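Long-range contacts in sulfite reductase [ferredoxin] (Mycobacterium tuberculosis, PDB 1ZJ8), which probably catalyses the six-electron, ferredoxin-dependent reduction of sulfite to sulfide at a siroheme coupled to a [4Fe-4S] cluster: residues A[420-425]-A[451-456]; A[460-465]-A[542-547]; A[481-486]-A[516-521]; A[486-491]-A[504-509]. All blocks are in the same frame, centred on the assembly; numbering follows the deposited sequence.

All four contacts fall within the second 4Fe-4S domain of the chain, and they illustrate how a mixed sheet near the cofactors is joined to the helices and loops around it. Contact 4, a beta hairpin, and contact 3, which ties down the loop before that hairpin, have centres about 9 Å apart and share Ile486; the Asp485 O to Gly509 N distance of 2.8 Å fits a hydrogen bond. Ile483 comes within about 7 Å of the siroheme, side chain to ligand. Contact 1 joins two helices, and contact 2 sets a turn against the end of helix 532-545; their centres are about 14 Å apart, and Trp421 packs on Leu463. The centres of contacts 1 and 4 are about 17 Å apart.

Contact 1 (A[420-425]-A[451-456]); sequences HWRRNL and ELERRL
Apolar packing between the short helix 420-424 and the end of helix 442-455 is built round the indole of Trp421, which reaches across to Leu452 and Leu456. The two axes run nearly antiparallel, at 156°, and come to 9.4 Å at their closest. Leu452 lies across the indole at about a right angle: its CB stands over one face of the five-membered ring, 4.1 Å from the centroid, in a CH-pi contact displaced toward the rim, while its CD1 approaches the benzene part, 4.0 Å from CE3 of Trp421. Leu456, the first residue to leave the helical conformation, brings CD1 obliquely to the far end of the same ring system, 3.4 Å from Trp421 CZ2. With CG turned away from its own carbonyl carbon (chi1 -57°), the indole of Trp421 is directed across to the two leucines.

Polar interaction is confined to one flank. Arg422, its chain bent at chi3, offers NH1 to OE2 of Glu453 at 3.0 Å, a salt bridge whose N-H...O angle of 131° is far from straight. Guanidinium and carboxylate are nearly coplanar, and the oxygen is met on its syn side. The same OE2 also bonds Ser419 OG, so one carboxylate oxygen serves the start of the short helix as well as the arginine.

Two further elements of the fold adjoin these helices: Ile536 of helix 532-545 packs on Leu452, and Asp537 and Arg541 of that helix touch Leu456, while Trp421 rests on Val469 of strand 469-472.

Contact 2 (A[460-465]-A[542-547]); sequences NSQLDV and NFVKHR
The nearest CA atoms of 460-465 and 542-547, those of Gln462 and Val544, are 7.7 Å apart, so the contact is made mainly by side chains. Near this point the aliphatic part of Gln462 meets Val544 crosswise, with Gln462 CB 3.9 Å from Val544 CG1. Gln462 CG, set by chi1 (-82°), also lies near this methyl; the bend at chi2 only turns the amide.

The first segment begins with tight turns: a type I beta turn from Asn460 to Leu463 leads into an inverse gamma turn centred on Leu463, and this compact connection carries the chain from helix 457-460 toward strand 469-472 of the mixed sheet. At its far end Asp464 faces Arg547, which lies just past the end of helix 532-545. The extended arginine chain (chi1 -155°, CG opposite the backbone N) delivers NH2 to Asp464 OD1 at 3.1 Å, and a longer, weak bond runs from the same nitrogen to OD2. The carboxylate is turned 59° from the guanidinium plane, although OD1 lies at the edge of that plane and is met on its syn side. NH2 also bonds the carbonyl of Glu551, which probably helps fix the group's rotation.

Val465 CG1 sits at the edge of the Phe543 ring, 4.5 Å from CE2, in a loose apolar touch. That ring takes Phe553 edge-to-face and also meets Trp556, both from helix 553-559.

Contact 3 (A[481-486]-A[516-521]); sequences IQIADI and AGFGRK
Gln482 and Phe518 make the close part of this contact, their CA atoms 4.9 Å apart. The carbonyl oxygen of Gln482 accepts the N-H of Gly519 at 2.9 Å, with the donor tilted 26° from the carbonyl plane and a bent N-H...O angle of 133°. The same oxygen receives a CA-H...O contact from Phe518, whose CA is 3.2 Å away, so two neighbouring donors converge on one acceptor. Gln482 CB adds an apolar touch, 3.6 Å from CD1 of the Phe518 ring, which it approaches obliquely.

Looser, and partly exposed, is the side where Ile483 and Phe518 lie side by side. Ile483 CG2 meets the ring at its edge, 3.9 Å from CD1 of Phe518. The phenyl also touches Leu258, from another part of the chain.

The side chain of Gln482 lies about 9 Å from that of Cys478, the probable axial ligand of the siroheme iron. Its amide turns away from Phe518, and OE1 bonds Ser477 OG in the iron-sulfur pocket. The backbone is thus held here by one bent bond and a CA-H...O contact on a single oxygen, with modest apolar packing beside them, while Ser477 holds the Gln482 side chain separately.

Contact 4 (A[486-491]-A[504-509]); sequences IGFKGQ and FQVHLG
A beta hairpin of strands 486-494 and 500-508 holds this contact, in the mixed sheet that brings Gly490 about 8 Å from the nearest atom of the iron-sulfur cluster. Its pairing is antiparallel, with Gly487-His507 and Lys489-Gln505 as the hydrogen-bonded pairs. Each is closed by two backbone bonds, among them Lys489 N to Gln505 O at 2.7 Å and Gly487 N to His507 O at 2.7 Å.

On the face bearing Phe488 and Phe504, the two aromatic side chains cross at about a right angle: Phe504 CB lies at the edge of the Phe488 ring, 3.8 Å from CD1. Phe504 CD2 comes 3.4 Å from CA of Gly490, which has no side chain to intervene. Phe488 CE1 lies 4.1 Å from Val506 CG2, and farther along Ile486 runs beside Leu508.

Polar groups fill the other face. Lys489 leaves the strand with CG opposite its backbone N (chi1 178°), then bends at chi3 to bring NZ to Gln505 OE1 at 3.0 Å, the donor standing above the amide plane. Lys489 CE lies in the plane of the His507 ring, at the edge, 3.6 Å from NE2. A weak bond joins Gln505 NE2 to Gln491 OE1.

Strand 469-472 flanks the hairpin on one side, and strand 520-528 on the other, where Lys521 touches Lys489, Gln505 and His507; helix 532-545 packs Leu532 and Ile536 onto Phe488, and Tyr535 onto Val506 and Leu508.

Contact 1 (A[420-425]-A[451-456])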
loop_
_atom_site.group_PDB
_atom_site.type_symbol
_atom_site.label_atom_id
_atom_site.label_comp_id
_atom_site.label_asym_id
_atom_site.label_seq_id
_atom_site.Cartn_x
_atom_site.Cartn_y
_atom_site.Cartn_z
ATOM N N HIS A 420 7.386 -5.351 19.537
ATOM C CA HIS A 420 7.288 -4.023 18.924
ATOM C C HIS A 420 7.808 -4.024 17.510
ATOM O O HIS A 420 7.158 -3.549 16.571
ATOM C CB HIS A 420 8.172 -3.029 19.705
ATOM C CG HIS A 420 7.664 -2.729 21.069
ATOM N ND1 HIS A 420 6.764 -1.706 21.316
ATOM C CD2 HIS A 420 7.878 -3.346 22.255
ATOM C CE1 HIS A 420 6.458 -1.699 22.604
ATOM N NE2 HIS A 420 7.120 -2.684 23.196
ATOM N N TRP A 421 9.020 -4.564 17.404
ATOM C CA TRP A 421 9.818 -4.563 16.186
ATOM C C TRP A 421 9.155 -5.307 15.074
ATOM O O TRP A 421 9.030 -4.791 13.976
ATOM C CB TRP A 421 11.194 -5.189 16.450
ATOM C CG TRP A 421 11.852 -4.453 17.527
ATOM C CD1 TRP A 421 12.127 -4.896 18.789
ATOM C CD2 TRP A 421 12.220 -3.078 17.489
ATOM N NE1 TRP A 421 12.688 -3.884 19.526
ATOM C CE2 TRP A 421 12.750 -2.756 18.755
ATOM C CE3 TRP A 421 12.149 -2.081 16.500
ATOM C CZ2 TRP A 421 13.205 -1.492 19.063
ATOM C CZ3 TRP A 421 12.623 -0.829 16.794
ATOM C CH2 TRP A 421 13.145 -0.541 18.072
ATOM N N ARG A 422 8.734 -6.529 15.352
ATOM C CA ARG A 422 8.040 -7.322 14.336
ATOM C C ARG A 422 6.700 -6.698 13.958
ATOM O O ARG A 422 6.255 -6.775 12.822
ATOM C CB ARG A 422 7.796 -8.717 14.866
ATOM C CG ARG A 422 7.256 -9.694 13.861
ATOM C CD ARG A 422 6.666 -10.865 14.610
ATOM N NE ARG A 422 7.019 -12.143 14.012
ATOM C CZ ARG A 422 8.230 -12.695 14.073
ATOM N NH1 ARG A 422 9.249 -12.107 14.725
ATOM N NH2 ARG A 422 8.413 -13.867 13.477
ATOM N N ARG A 423 6.057 -6.122 14.955
ATOM C CA ARG A 423 4.772 -5.524 14.788
ATOM C C ARG A 423 4.823 -4.312 13.906
ATOM O O ARG A 423 4.003 -4.146 13.025
ATOM C CB ARG A 423 4.253 -5.091 16.149
ATOM C CG ARG A 423 2.990 -4.311 16.025
ATOM C CD ARG A 423 2.234 -4.384 17.259
ATOM N NE ARG A 423 0.991 -3.656 17.148
ATOM C CZ ARG A 423 0.107 -3.597 18.128
ATOM N NH1 ARG A 423 0.356 -4.184 19.295
ATOM N NH2 ARG A 423 -1.010 -2.918 17.957
ATOM N N ASN A 424 5.788 -3.453 14.173
ATOM C CA ASN A 424 5.777 -2.110 13.608
ATOM C C ASN A 424 6.690 -1.868 12.406
ATOM O O ASN A 424 6.821 -0.744 11.962
ATOM C CB ASN A 424 6.092 -1.104 14.720
ATOM C CG ASN A 424 5.032 -1.078 15.769
ATOM O OD1 ASN A 424 3.873 -0.960 15.454
ATOM N ND2 ASN A 424 5.417 -1.220 17.022
ATOM N N LEU A 425 7.287 -2.908 11.857
ATOM C CA LEU A 425 8.213 -2.726 10.758
ATOM C C LEU A 425 7.508 -2.997 9.430
ATOM O O LEU A 425 6.752 -3.945 9.292
ATOM C CB LEU A 425 9.450 -3.632 10.920
ATOM C CG LEU A 425 10.481 -3.588 9.766
ATOM C CD1 LEU A 425 11.885 -3.811 10.262
ATOM C CD2 LEU A 425 10.189 -4.583 8.619
ATOM N N GLU A 451 17.075 -9.947 14.991
ATOM C CA GLU A 451 18.249 -9.237 15.534
ATOM C C GLU A 451 17.818 -8.188 16.555
ATOM O O GLU A 451 18.214 -8.262 17.716
ATOM C CB GLU A 451 19.092 -8.562 14.448
ATOM C CG GLU A 451 20.434 -8.057 14.989
ATOM C CD GLU A 451 21.269 -7.307 13.962
ATOM O OE1 GLU A 451 21.134 -7.567 12.742
ATOM O OE2 GLU A 451 22.060 -6.441 14.396
ATOM N N LEU A 452 16.974 -7.251 16.113
ATOM C CA LEU A 452 16.425 -6.196 16.962
ATOM C C LEU A 452 15.734 -6.760 18.196
ATOM O O LEU A 452 15.935 -6.264 19.306
ATOM C CB LEU A 452 15.434 -5.354 16.152
ATOM C CG LEU A 452 16.057 -4.524 15.016
ATOM C CD1 LEU A 452 15.009 -3.774 14.199
ATOM C CD2 LEU A 452 17.097 -3.549 15.566
ATOM N N GLU A 453 14.931 -7.804 17.995
ATOM C CA GLU A 453 14.208 -8.445 19.081
ATOM C C GLU A 453 15.125 -8.880 20.222
ATOM O O GLU A 453 14.881 -8.546 21.372
ATOM C CB GLU A 453 13.422 -9.638 18.543
ATOM C CG GLU A 453 12.027 -9.281 18.050
ATOM C CD GLU A 453 11.339 -10.438 17.330
ATOM O OE1 GLU A 453 12.018 -11.495 17.192
ATOM O OE2 GLU A 453 10.146 -10.289 16.912
ATOM N N ARG A 454 16.190 -9.599 19.902
ATOM C CA ARG A 454 17.126 -10.097 20.931
ATOM C C ARG A 454 18.161 -9.044 21.348
ATOM O O ARG A 454 18.533 -8.949 22.514
ATOM C CB ARG A 454 17.840 -11.379 20.442
ATOM C CG ARG A 454 18.797 -11.203 19.241
ATOM C CD ARG A 454 19.331 -12.521 18.675
ATOM N NE ARG A 454 19.993 -12.260 17.397
ATOM C CZ ARG A 454 19.491 -12.512 16.184
ATOM N NH1 ARG A 454 18.307 -13.107 16.022
ATOM N NH2 ARG A 454 20.191 -12.174 15.107
ATOM N N ARG A 455 18.596 -8.235 20.394
ATOM C CA ARG A 455 19.604 -7.210 20.661
ATOM C C ARG A 455 19.138 -6.083 21.612
ATOM O O ARG A 455 19.951 -5.459 22.277
ATOM C CB ARG A 455 20.077 -6.591 19.345
ATOM C CG ARG A 455 21.554 -6.484 19.254
ATOM C CD ARG A 455 22.001 -5.100 18.918
ATOM N NE ARG A 455 22.473 -5.033 17.551
ATOM C CZ ARG A 455 23.509 -4.309 17.164
ATOM N NH1 ARG A 455 24.195 -3.585 18.039
ATOM N NH2 ARG A 455 23.867 -4.329 15.895
ATOM N N LEU A 456 17.834 -5.830 21.655
ATOM C CA LEU A 456 17.257 -4.766 22.445
ATOM C C LEU A 456 16.263 -5.300 23.458
ATOM O O LEU A 456 15.430 -4.549 23.972
ATOM C CB LEU A 456 16.503 -3.780 21.538
ATOM C CG LEU A 456 17.321 -2.911 20.593
ATOM C CD1 LEU A 456 16.424 -2.305 19.536
ATOM C CD2 LEU A 456 18.048 -1.825 21.358
#

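Contact 2 (A[460-465]-A[542-547])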
loop_
_atom_site.group_PDB
_atom_site.type_symbol
_atom_site.label_atom_id
_atom_site.label_comp_id
_atom_site.label_asym_id
_atom_site.label_seq_id
_atom_site.Cartn_x
_atom_site.Cartn_y
_atom_site.Cartn_z
ATOM N N ASN A 460 13.621 -3.489 26.372
ATOM C CA ASN A 460 12.198 -3.627 26.013
ATOM C C ASN A 460 11.205 -3.241 27.121
ATOM O O ASN A 460 10.134 -2.707 26.847
ATOM C CB ASN A 460 11.917 -5.063 25.555
ATOM C CG ASN A 460 10.491 -5.255 25.069
ATOM O OD1 ASN A 460 9.893 -4.353 24.477
ATOM N ND2 ASN A 460 9.943 -6.435 25.312
ATOM N N SER A 461 11.570 -3.539 28.363
ATOM C CA SER A 461 10.832 -3.098 29.543
ATOM C C SER A 461 10.370 -1.619 29.462
ATOM O O SER A 461 9.216 -1.300 29.783
ATOM C CB SER A 461 11.719 -3.318 30.781
ATOM O OG SER A 461 13.066 -2.898 30.555
ATOM N N GLN A 462 11.276 -0.738 29.022
ATOM C CA GLN A 462 11.024 0.709 28.970
ATOM C C GLN A 462 10.139 1.172 27.812
ATOM O O GLN A 462 9.615 2.290 27.824
ATOM C CB GLN A 462 12.351 1.479 28.859
ATOM C CG GLN A 462 13.074 1.707 30.168
ATOM C CD GLN A 462 14.091 0.639 30.452
ATOM O OE1 GLN A 462 15.285 0.840 30.227
ATOM N NE2 GLN A 462 13.632 -0.511 30.939
ATOM N N LEU A 463 9.998 0.342 26.792
ATOM C CA LEU A 463 9.431 0.829 25.540
ATOM C C LEU A 463 7.915 0.789 25.548
ATOM O O LEU A 463 7.269 0.024 24.822
ATOM C CB LEU A 463 10.013 0.092 24.330
ATOM C CG LEU A 463 11.320 0.719 23.844
ATOM C CD1 LEU A 463 11.870 -0.049 22.648
ATOM C CD2 LEU A 463 11.116 2.189 23.494
ATOM N N ASP A 464 7.363 1.677 26.366
ATOM C CA ASP A 464 5.914 1.863 26.473
ATOM C C ASP A 464 5.286 2.440 25.205
ATOM O O ASP A 464 4.068 2.557 25.121
ATOM C CB ASP A 464 5.588 2.794 27.662
ATOM C CG ASP A 464 6.286 4.164 27.557
ATOM O OD1 ASP A 464 6.327 4.733 26.443
ATOM O OD2 ASP A 464 6.792 4.673 28.585
ATOM N N VAL A 465 6.117 2.843 24.249
ATOM C CA VAL A 465 5.646 3.530 23.060
ATOM C C VAL A 465 6.324 2.901 21.837
ATOM O O VAL A 465 7.522 2.614 21.870
ATOM C CB VAL A 465 5.897 5.087 23.214
ATOM C CG1 VAL A 465 7.295 5.503 22.730
ATOM C CG2 VAL A 465 4.797 5.917 22.527
ATOM N N ASN A 542 19.962 5.942 22.622
ATOM C CA ASN A 542 20.036 7.396 22.820
ATOM C C ASN A 542 18.641 7.952 23.122
ATOM O O ASN A 542 18.482 8.879 23.941
ATOM C CB ASN A 542 20.593 8.097 21.576
ATOM C CG ASN A 542 22.094 7.893 21.393
ATOM O OD1 ASN A 542 22.734 7.129 22.127
ATOM N ND2 ASN A 542 22.662 8.572 20.398
ATOM N N PHE A 543 17.625 7.393 22.464
ATOM C CA PHE A 543 16.256 7.824 22.730
ATOM C C PHE A 543 15.872 7.573 24.178
ATOM O O PHE A 543 15.305 8.451 24.806
ATOM C CB PHE A 543 15.236 7.174 21.781
ATOM C CG PHE A 543 13.795 7.462 22.145
ATOM C CD1 PHE A 543 13.312 8.753 22.153
ATOM C CD2 PHE A 543 12.926 6.439 22.474
ATOM C CE1 PHE A 543 11.985 9.019 22.495
ATOM C CE2 PHE A 543 11.593 6.708 22.811
ATOM C CZ PHE A 543 11.131 8.000 22.819
ATOM N N VAL A 544 16.204 6.404 24.721
ATOM C CA VAL A 544 15.780 6.069 26.098
ATOM C C VAL A 544 16.696 6.732 27.164
ATOM O O VAL A 544 16.358 6.751 28.334
ATOM C CB VAL A 544 15.619 4.528 26.313
ATOM C CG1 VAL A 544 14.645 4.229 27.445
ATOM C CG2 VAL A 544 15.104 3.858 25.051
ATOM N N LYS A 545 17.829 7.301 26.753
ATOM C CA LYS A 545 18.693 8.044 27.664
ATOM C C LYS A 545 18.164 9.473 27.784
ATOM O O LYS A 545 17.520 9.816 28.780
ATOM C CB LYS A 545 20.147 8.014 27.163
ATOM C CG LYS A 545 21.145 8.724 28.061
ATOM C CD LYS A 545 21.291 8.008 29.411
ATOM C CE LYS A 545 22.300 8.705 30.299
ATOM N NZ LYS A 545 23.532 9.031 29.536
ATOM N N HIS A 546 18.378 10.273 26.732
ATOM C CA HIS A 546 18.047 11.695 26.706
ATOM C C HIS A 546 16.522 11.928 26.657
ATOM O O HIS A 546 16.048 12.925 26.121
ATOM C CB HIS A 546 18.722 12.341 25.487
ATOM C CG HIS A 546 20.222 12.248 25.497
ATOM N ND1 HIS A 546 20.913 11.249 24.843
ATOM C CD2 HIS A 546 21.164 13.037 26.072
ATOM C CE1 HIS A 546 22.213 11.416 25.026
ATOM N NE2 HIS A 546 22.393 12.497 25.764
ATOM N N ARG A 547 15.757 11.033 27.271
ATOM C CA ARG A 547 14.322 10.979 27.045
ATOM C C ARG A 547 13.505 11.710 28.096
ATOM O O ARG A 547 13.802 11.636 29.297
ATOM C CB ARG A 547 13.864 9.535 27.039
ATOM C CG ARG A 547 12.599 9.294 26.256
ATOM C CD ARG A 547 12.074 7.918 26.563
ATOM N NE ARG A 547 10.635 7.832 26.371
ATOM C CZ ARG A 547 9.875 6.824 26.793
ATOM N NH1 ARG A 547 10.408 5.788 27.452
ATOM N NH2 ARG A 547 8.567 6.852 26.554
#

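Contact 3 (A[481-486]-A[516-521])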
loop_
_atom_site.group_PDB
_atom_site.type_symbol
_atom_site.label_atom_id
_atom_site.label_comp_id
_atom_site.label_asym_id
_atom_site.label_seq_id
_atom_site.Cartn_x
_atom_site.Cartn_y
_atom_site.Cartn_z
ATOM N N ILE A 481 8.282 5.852 3.525
ATOM C CA ILE A 481 9.505 6.391 4.152
ATOM C C ILE A 481 9.263 7.556 5.129
ATOM O O ILE A 481 9.799 7.597 6.252
ATOM C CB ILE A 481 10.459 6.979 3.074
ATOM C CG1 ILE A 481 10.857 5.934 2.039
ATOM C CG2 ILE A 481 11.728 7.567 3.736
ATOM C CD1 ILE A 481 11.426 6.508 0.778
ATOM N N GLN A 482 8.467 8.515 4.672
ATOM C CA GLN A 482 8.439 9.827 5.294
ATOM C C GLN A 482 7.496 9.862 6.460
ATOM O O GLN A 482 7.358 10.900 7.104
ATOM C CB GLN A 482 8.048 10.923 4.282
ATOM C CG GLN A 482 8.930 11.017 3.026
ATOM C CD GLN A 482 8.480 10.074 1.933
ATOM O OE1 GLN A 482 7.831 9.062 2.206
ATOM N NE2 GLN A 482 8.810 10.405 0.684
ATOM N N ILE A 483 6.838 8.745 6.744
ATOM C CA ILE A 483 5.856 8.730 7.822
ATOM C C ILE A 483 6.162 7.629 8.821
ATOM O O ILE A 483 5.253 7.041 9.396
ATOM C CB ILE A 483 4.416 8.629 7.254
ATOM C CG1 ILE A 483 4.222 7.337 6.453
ATOM C CG2 ILE A 483 4.121 9.829 6.371
ATOM C CD1 ILE A 483 2.885 7.238 5.795
ATOM N N ALA A 484 7.448 7.363 9.027
ATOM C CA ALA A 484 7.903 6.364 9.990
ATOM C C ALA A 484 8.674 7.109 11.019
ATOM O O ALA A 484 9.226 8.147 10.717
ATOM C CB ALA A 484 8.816 5.363 9.318
ATOM N N ASP A 485 8.715 6.590 12.236
ATOM C CA ASP A 485 9.624 7.125 13.227
ATOM C C ASP A 485 11.047 6.961 12.691
ATOM O O ASP A 485 11.816 7.916 12.730
ATOM C CB ASP A 485 9.425 6.445 14.583
ATOM C CG ASP A 485 8.086 6.806 15.228
ATOM O OD1 ASP A 485 7.524 7.897 14.930
ATOM O OD2 ASP A 485 7.588 5.972 16.021
ATOM N N ILE A 486 11.377 5.782 12.155
ATOM C CA ILE A 486 12.634 5.576 11.466
ATOM C C ILE A 486 12.384 5.071 10.040
ATOM O O ILE A 486 12.059 3.909 9.834
ATOM C CB ILE A 486 13.518 4.584 12.224
ATOM C CG1 ILE A 486 13.617 4.990 13.691
ATOM C CG2 ILE A 486 14.916 4.522 11.584
ATOM C CD1 ILE A 486 14.443 4.081 14.528
ATOM N N ALA A 516 -0.049 15.323 11.581
ATOM C CA ALA A 516 0.657 14.525 10.590
ATOM C C ALA A 516 1.721 15.390 9.933
ATOM O O ALA A 516 1.451 16.515 9.510
ATOM C CB ALA A 516 -0.305 13.999 9.542
ATOM N N GLY A 517 2.936 14.868 9.881
ATOM C CA GLY A 517 4.039 15.558 9.243
ATOM C C GLY A 517 5.066 14.538 8.831
ATOM O O GLY A 517 5.085 13.413 9.343
ATOM N N PHE A 518 5.930 14.926 7.907
ATOM C CA PHE A 518 6.954 14.015 7.412
ATOM C C PHE A 518 8.180 14.030 8.313
ATOM O O PHE A 518 8.312 14.887 9.196
ATOM C CB PHE A 518 7.292 14.343 5.969
ATOM C CG PHE A 518 6.087 14.375 5.095
ATOM C CD1 PHE A 518 5.370 13.207 4.854
ATOM C CD2 PHE A 518 5.629 15.578 4.558
ATOM C CE1 PHE A 518 4.236 13.224 4.064
ATOM C CE2 PHE A 518 4.495 15.616 3.771
ATOM C CZ PHE A 518 3.790 14.435 3.517
ATOM N N GLY A 519 9.049 13.044 8.116
ATOM C CA GLY A 519 10.255 12.903 8.926
ATOM C C GLY A 519 11.335 13.832 8.417
ATOM O O GLY A 519 11.299 14.236 7.253
ATOM N N ARG A 520 12.290 14.174 9.284
ATOM C CA ARG A 520 13.393 15.042 8.890
ATOM C C ARG A 520 14.580 14.214 8.403
ATOM O O ARG A 520 14.834 13.105 8.878
ATOM C CB ARG A 520 13.780 16.043 9.988
ATOM C CG ARG A 520 13.732 15.537 11.423
ATOM C CD ARG A 520 14.382 16.529 12.419
ATOM N NE ARG A 520 15.834 16.687 12.207
ATOM C CZ ARG A 520 16.737 16.998 13.149
ATOM N NH1 ARG A 520 16.393 17.182 14.425
ATOM N NH2 ARG A 520 18.013 17.107 12.810
ATOM N N LYS A 521 15.280 14.772 7.425
ATOM C CA LYS A 521 16.360 14.103 6.719
ATOM C C LYS A 521 17.628 14.587 7.400
ATOM O O LYS A 521 17.644 15.695 7.923
ATOM C CB LYS A 521 16.335 14.505 5.239
ATOM C CG LYS A 521 14.906 14.657 4.665
ATOM C CD LYS A 521 14.872 15.287 3.276
ATOM C CE LYS A 521 15.401 14.337 2.211
ATOM N NZ LYS A 521 14.578 14.379 0.979
#

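Contact 4 (A[486-491]-A[504-509])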
loop_
_atom_site.group_PDB
_atom_site.type_symbol
_atom_site.label_atom_id
_atom_site.label_comp_id
_atom_site.label_asym_id
_atom_site.label_seq_id
_atom_site.Cartn_x
_atom_site.Cartn_y
_atom_site.Cartn_z
ATOM N N ILE A 486 11.377 5.782 12.155
ATOM C CA ILE A 486 12.634 5.576 11.466
ATOM C C ILE A 486 12.384 5.071 10.040
ATOM O O ILE A 486 12.059 3.909 9.834
ATOM C CB ILE A 486 13.518 4.584 12.224
ATOM C CG1 ILE A 486 13.617 4.990 13.691
ATOM C CG2 ILE A 486 14.916 4.522 11.584
ATOM C CD1 ILE A 486 14.443 4.081 14.528
ATOM N N GLY A 487 12.540 5.947 9.056
ATOM C CA GLY A 487 12.333 5.586 7.659
ATOM C C GLY A 487 13.668 5.444 6.973
ATOM O O GLY A 487 14.593 6.200 7.257
ATOM N N PHE A 488 13.784 4.473 6.077
ATOM C CA PHE A 488 15.027 4.250 5.348
ATOM C C PHE A 488 14.758 4.336 3.857
ATOM O O PHE A 488 13.881 3.641 3.348
ATOM C CB PHE A 488 15.619 2.887 5.701
ATOM C CG PHE A 488 16.111 2.784 7.114
ATOM C CD1 PHE A 488 17.408 3.112 7.434
ATOM C CD2 PHE A 488 15.274 2.348 8.130
ATOM C CE1 PHE A 488 17.863 3.017 8.733
ATOM C CE2 PHE A 488 15.735 2.250 9.446
ATOM C CZ PHE A 488 17.031 2.582 9.736
ATOM N N LYS A 489 15.501 5.204 3.167
ATOM C CA LYS A 489 15.397 5.334 1.708
ATOM C C LYS A 489 16.662 4.779 1.099
ATOM O O LYS A 489 17.738 5.380 1.214
ATOM C CB LYS A 489 15.204 6.792 1.263
ATOM C CG LYS A 489 15.130 7.005 -0.294
ATOM C CD LYS A 489 14.775 8.456 -0.708
ATOM C CE LYS A 489 15.654 9.519 -0.018
ATOM N NZ LYS A 489 15.203 10.909 -0.334
ATOM N N GLY A 490 16.527 3.631 0.449
ATOM C CA GLY A 490 17.658 2.965 -0.181
ATOM C C GLY A 490 18.225 3.748 -1.352
ATOM O O GLY A 490 17.472 4.232 -2.213
ATOM N N GLN A 491 19.553 3.877 -1.365
ATOM C CA GLN A 491 20.280 4.517 -2.456
ATOM C C GLN A 491 21.697 3.957 -2.492
ATOM O O GLN A 491 22.110 3.247 -1.579
ATOM C CB GLN A 491 20.256 6.058 -2.358
ATOM C CG GLN A 491 21.072 6.716 -1.236
ATOM C CD GLN A 491 20.867 8.253 -1.168
ATOM O OE1 GLN A 491 21.682 8.983 -0.591
ATOM N NE2 GLN A 491 19.775 8.736 -1.765
ATOM N N PHE A 504 21.412 3.329 2.966
ATOM C CA PHE A 504 20.132 4.000 3.176
ATOM C C PHE A 504 20.313 5.436 3.676
ATOM O O PHE A 504 21.209 5.727 4.473
ATOM C CB PHE A 504 19.269 3.186 4.170
ATOM C CG PHE A 504 18.942 1.786 3.692
ATOM C CD1 PHE A 504 19.794 0.717 3.970
ATOM C CD2 PHE A 504 17.807 1.542 2.943
ATOM C CE1 PHE A 504 19.516 -0.563 3.515
ATOM C CE2 PHE A 504 17.533 0.266 2.491
ATOM C CZ PHE A 504 18.395 -0.787 2.779
ATOM N N GLN A 505 19.462 6.323 3.164
ATOM C CA GLN A 505 19.277 7.665 3.703
ATOM C C GLN A 505 18.171 7.548 4.748
ATOM O O GLN A 505 17.246 6.758 4.581
ATOM C CB GLN A 505 18.868 8.637 2.570
ATOM C CG GLN A 505 18.829 10.162 2.929
ATOM C CD GLN A 505 18.479 11.088 1.705
ATOM O OE1 GLN A 505 17.391 11.673 1.633
ATOM N NE2 GLN A 505 19.415 11.205 0.757
ATOM N N VAL A 506 18.273 8.332 5.812
ATOM C CA VAL A 506 17.458 8.168 7.008
ATOM C C VAL A 506 16.474 9.320 7.201
ATOM O O VAL A 506 16.865 10.484 7.215
ATOM C CB VAL A 506 18.395 8.093 8.234
ATOM C CG1 VAL A 506 17.627 8.093 9.566
ATOM C CG2 VAL A 506 19.282 6.854 8.104
ATOM N N HIS A 507 15.195 8.995 7.362
ATOM C CA HIS A 507 14.178 9.998 7.664
ATOM C C HIS A 507 13.674 9.678 9.064
ATOM O O HIS A 507 13.322 8.532 9.351
ATOM C CB HIS A 507 13.032 9.967 6.643
ATOM C CG HIS A 507 13.450 10.273 5.229
ATOM N ND1 HIS A 507 13.016 11.394 4.546
ATOM C CD2 HIS A 507 14.238 9.592 4.358
ATOM C CE1 HIS A 507 13.532 11.399 3.328
ATOM N NE2 HIS A 507 14.276 10.316 3.188
ATOM N N LEU A 508 13.666 10.667 9.947
ATOM C CA LEU A 508 13.297 10.426 11.332
ATOM C C LEU A 508 12.062 11.226 11.737
ATOM O O LEU A 508 11.938 12.404 11.400
ATOM C CB LEU A 508 14.477 10.760 12.238
ATOM C CG LEU A 508 15.650 9.778 12.136
ATOM C CD1 LEU A 508 16.956 10.440 12.533
ATOM C CD2 LEU A 508 15.410 8.554 13.005
ATOM N N GLY A 509 11.147 10.582 12.458
ATOM C CA GLY A 509 10.040 11.286 13.120
ATOM C C GLY A 509 8.760 11.542 12.318
ATOM O O GLY A 509 7.936 12.361 12.715
#